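Phosphonopyruvate hydrolase (Variovorax sp., PDB 2HJP) hydrolyses the carbon-phosphorus bond of phosphonopyruvate to give pyruvate and phosphate, using a divalent metal cation. Local coordinates at residues L11-H23 with V229-A242. Numbering follows the deposited sequence.
Sequences LDSGRLFTAMAAH and VGIVIYGNHAIRAA. With NA (sodium ion), chain D.
F17 N donates to G230 O at 2.9 Å, the first of five backbone hydrogen bonds joining strand 17-21 to strand 229-234. The strands run parallel, 17° apart. They are the first and last of the parallel eight-stranded TIM barrel of the PEP mutase/isocitrate lyase superfamily, and their pairing closes it. V232 N to F17 O, A19 N to V232 O, Y234 N to A19 O and A21 N to Y234 O follow. M20 lies on the barrel's outer side. Its CG stands anti to the backbone N (chi1 173°). The chain then bends at chi2 and chi3, bringing SD to 3.7 Å and CE to 3.5 Å from Y234 CB. F250 of the second subunit also packs on M20. Beyond the strands, I239 CD1 sits 3.6 Å from the H23 ring centroid, squarely over one face, a CH-pi contact. H23 ND1 bonds to E45 OE1 and I239 N to E45 OE2, which probably holds the ring's rotation. H23 O binds the sodium ion at 2.7 Å; S49 OG is among its other ligands. Replacing H23 by alanine removes the ring, which would probably leave a gap under I239 CD1 and take one donor from E45. G235 touches phosphonopyruvate. Backbone bonds thus close the seam, where A21 O is buried without a partner in the model.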
# COMPACT_ATOMS: atom_id res chain seq x y z
N LEU A 11 -24.15 23.15 1.94
CA LEU A 11 -24.04 24.05 0.77
C LEU A 11 -25.38 24.68 0.31
O LEU A 11 -25.44 25.87 -0.07
CB LEU A 11 -23.48 23.32 -0.43
CG LEU A 11 -22.03 23.01 -0.47
CD1 LEU A 11 -21.78 22.11 -1.65
CD2 LEU A 11 -21.25 24.32 -0.50
N ASP A 12 -26.45 23.89 0.31
CA ASP A 12 -27.74 24.42 -0.14
C ASP A 12 -28.35 25.27 0.96
O ASP A 12 -29.17 26.12 0.71
CB ASP A 12 -28.75 23.29 -0.46
CG ASP A 12 -28.25 22.27 -1.49
OD1 ASP A 12 -27.39 22.59 -2.33
OD2 ASP A 12 -28.73 21.12 -1.43
N SER A 13 -27.95 25.03 2.20
CA SER A 13 -28.53 25.77 3.31
C SER A 13 -28.11 27.21 3.42
O SER A 13 -28.78 27.97 4.09
CB SER A 13 -28.20 25.13 4.64
OG SER A 13 -26.88 25.53 5.01
N GLY A 14 -27.01 27.62 2.83
CA GLY A 14 -26.65 29.00 3.06
C GLY A 14 -25.75 29.23 4.30
O GLY A 14 -25.17 30.31 4.45
N ARG A 15 -25.66 28.26 5.20
CA ARG A 15 -24.77 28.37 6.37
C ARG A 15 -23.33 28.32 5.83
O ARG A 15 -23.07 27.77 4.78
CB ARG A 15 -24.91 27.15 7.31
CG ARG A 15 -26.27 26.96 8.01
CD ARG A 15 -26.24 25.64 8.81
NE ARG A 15 -26.18 24.49 7.89
CZ ARG A 15 -25.66 23.28 8.15
NH1 ARG A 15 -25.70 22.36 7.19
NH2 ARG A 15 -25.12 22.96 9.33
N LEU A 16 -22.39 28.91 6.54
CA LEU A 16 -20.97 28.86 6.14
C LEU A 16 -20.39 27.58 6.75
O LEU A 16 -20.43 27.39 8.00
CB LEU A 16 -20.23 30.06 6.72
CG LEU A 16 -18.72 30.16 6.53
CD1 LEU A 16 -18.37 29.95 5.07
CD2 LEU A 16 -18.27 31.58 7.05
N PHE A 17 -19.81 26.73 5.91
CA PHE A 17 -19.25 25.42 6.32
C PHE A 17 -17.72 25.55 6.52
O PHE A 17 -17.00 26.11 5.63
CB PHE A 17 -19.53 24.43 5.20
CG PHE A 17 -19.12 23.02 5.47
CD1 PHE A 17 -19.94 22.19 6.19
CD2 PHE A 17 -17.92 22.53 4.97
CE1 PHE A 17 -19.60 20.85 6.44
CE2 PHE A 17 -17.53 21.21 5.18
CZ PHE A 17 -18.39 20.34 5.93
N THR A 18 -17.22 25.07 7.65
CA THR A 18 -15.78 25.14 7.91
C THR A 18 -15.14 23.76 7.79
O THR A 18 -15.71 22.74 8.23
CB THR A 18 -15.47 25.69 9.31
OG1 THR A 18 -16.01 24.80 10.28
CG2 THR A 18 -16.16 27.06 9.52
N ALA A 19 -13.98 23.73 7.16
CA ALA A 19 -13.28 22.45 7.02
C ALA A 19 -11.81 22.73 7.45
O ALA A 19 -11.20 23.70 7.01
CB ALA A 19 -13.29 21.96 5.56
N MET A 20 -11.27 21.84 8.26
CA MET A 20 -9.87 21.94 8.77
C MET A 20 -8.95 20.85 8.20
O MET A 20 -9.30 19.63 8.10
CB MET A 20 -9.88 21.80 10.31
CG MET A 20 -8.47 21.70 10.98
SD MET A 20 -7.43 23.11 10.54
CE MET A 20 -8.19 24.43 11.58
N ALA A 21 -7.75 21.29 7.86
CA ALA A 21 -6.75 20.38 7.36
C ALA A 21 -6.43 19.26 8.38
O ALA A 21 -6.46 19.47 9.61
CB ALA A 21 -5.45 21.18 7.10
N ALA A 22 -6.07 18.09 7.86
CA ALA A 22 -5.64 17.00 8.70
C ALA A 22 -4.62 16.19 7.90
O ALA A 22 -4.83 15.95 6.71
CB ALA A 22 -6.80 16.07 9.12
N HIS A 23 -3.52 15.79 8.55
CA HIS A 23 -2.49 14.96 7.86
C HIS A 23 -2.57 13.47 8.33
O HIS A 23 -1.80 12.60 7.86
CB HIS A 23 -1.07 15.55 8.06
CG HIS A 23 -0.76 15.95 9.47
ND1 HIS A 23 -1.13 17.18 10.01
CD2 HIS A 23 -0.05 15.32 10.44
CE1 HIS A 23 -0.67 17.27 11.25
NE2 HIS A 23 -0.02 16.15 11.53
N VAL A 229 -19.97 32.94 -0.59
CA VAL A 229 -19.01 31.92 -0.12
C VAL A 229 -19.74 30.90 0.75
O VAL A 229 -20.40 31.30 1.69
CB VAL A 229 -17.93 32.60 0.78
CG1 VAL A 229 -16.94 31.60 1.37
CG2 VAL A 229 -17.20 33.63 -0.03
N GLY A 230 -19.64 29.61 0.43
CA GLY A 230 -20.28 28.62 1.29
C GLY A 230 -19.31 27.77 2.14
O GLY A 230 -19.72 27.07 3.07
N ILE A 231 -18.02 27.87 1.85
CA ILE A 231 -17.05 27.06 2.55
C ILE A 231 -15.75 27.79 2.83
O ILE A 231 -15.25 28.46 1.97
CB ILE A 231 -16.69 25.80 1.68
CG1 ILE A 231 -17.89 24.90 1.55
CG2 ILE A 231 -15.58 24.98 2.33
CD1 ILE A 231 -17.83 23.91 0.38
N VAL A 232 -15.22 27.71 4.05
CA VAL A 232 -13.91 28.26 4.26
C VAL A 232 -13.02 27.07 4.65
O VAL A 232 -13.43 26.20 5.45
CB VAL A 232 -13.88 29.30 5.35
CG1 VAL A 232 -14.54 28.78 6.53
CG2 VAL A 232 -12.39 29.70 5.63
N ILE A 233 -11.83 27.00 4.08
CA ILE A 233 -10.93 25.86 4.42
C ILE A 233 -9.66 26.39 5.14
O ILE A 233 -9.04 27.35 4.64
CB ILE A 233 -10.46 25.13 3.11
CG1 ILE A 233 -11.64 24.30 2.53
CG2 ILE A 233 -9.22 24.18 3.40
CD1 ILE A 233 -11.82 22.87 3.00
N TYR A 234 -9.32 25.78 6.28
CA TYR A 234 -8.06 26.11 7.00
C TYR A 234 -7.08 25.14 6.40
O TYR A 234 -7.05 23.93 6.70
CB TYR A 234 -8.33 25.99 8.47
CG TYR A 234 -9.30 27.10 8.87
CD1 TYR A 234 -8.94 28.43 8.74
CD2 TYR A 234 -10.59 26.80 9.32
CE1 TYR A 234 -9.84 29.47 9.07
CE2 TYR A 234 -11.52 27.82 9.66
CZ TYR A 234 -11.11 29.16 9.52
OH TYR A 234 -12.00 30.15 9.82
N GLY A 235 -6.27 25.68 5.52
CA GLY A 235 -5.42 24.84 4.71
C GLY A 235 -4.29 24.04 5.25
O GLY A 235 -4.06 22.92 4.74
N ASN A 236 -3.59 24.56 6.28
CA ASN A 236 -2.41 23.82 6.77
C ASN A 236 -2.02 24.11 8.22
O ASN A 236 -0.87 23.95 8.61
CB ASN A 236 -1.19 24.17 5.83
CG ASN A 236 -0.92 25.71 5.72
OD1 ASN A 236 -1.28 26.47 6.60
ND2 ASN A 236 -0.27 26.15 4.60
N HIS A 237 -3.00 24.46 9.04
CA HIS A 237 -2.77 24.85 10.40
C HIS A 237 -2.49 23.66 11.33
O HIS A 237 -1.82 23.83 12.38
CB HIS A 237 -3.95 25.70 10.88
CG HIS A 237 -4.21 26.89 10.01
ND1 HIS A 237 -4.90 26.80 8.81
CD2 HIS A 237 -3.69 28.15 10.06
CE1 HIS A 237 -4.77 27.95 8.15
NE2 HIS A 237 -4.04 28.78 8.89
N ALA A 238 -2.94 22.48 10.96
CA ALA A 238 -2.64 21.32 11.83
C ALA A 238 -1.15 20.96 11.68
O ALA A 238 -0.43 20.78 12.68
CB ALA A 238 -3.47 20.11 11.42
N ILE A 239 -0.65 20.89 10.45
CA ILE A 239 0.77 20.46 10.36
C ILE A 239 1.69 21.56 11.00
O ILE A 239 2.74 21.28 11.62
CB ILE A 239 1.19 20.12 8.85
CG1 ILE A 239 2.53 19.39 8.84
CG2 ILE A 239 1.26 21.36 8.02
CD1 ILE A 239 2.48 17.95 9.34
N ARG A 240 1.25 22.80 10.87
CA ARG A 240 2.03 23.91 11.38
C ARG A 240 2.03 23.85 12.88
O ARG A 240 3.10 23.93 13.48
CB ARG A 240 1.54 25.27 10.83
CG ARG A 240 2.09 25.52 9.44
CD ARG A 240 1.16 26.56 8.67
NE ARG A 240 1.43 27.94 9.15
CZ ARG A 240 0.59 28.94 8.96
NH1 ARG A 240 -0.58 28.72 8.27
NH2 ARG A 240 0.90 30.10 9.52
N ALA A 241 0.85 23.64 13.48
CA ALA A 241 0.79 23.53 14.92
C ALA A 241 1.66 22.34 15.44
O ALA A 241 2.35 22.43 16.49
CB ALA A 241 -0.69 23.34 15.41
N ALA A 242 1.58 21.21 14.73
CA ALA A 242 2.29 20.03 15.10
C ALA A 242 3.78 20.31 15.09
O ALA A 242 4.47 20.00 16.06
CB ALA A 242 1.99 18.85 14.15
NA NA D . 0.79 11.80 7.73
O HOH W 1 -22.12 26.51 2.45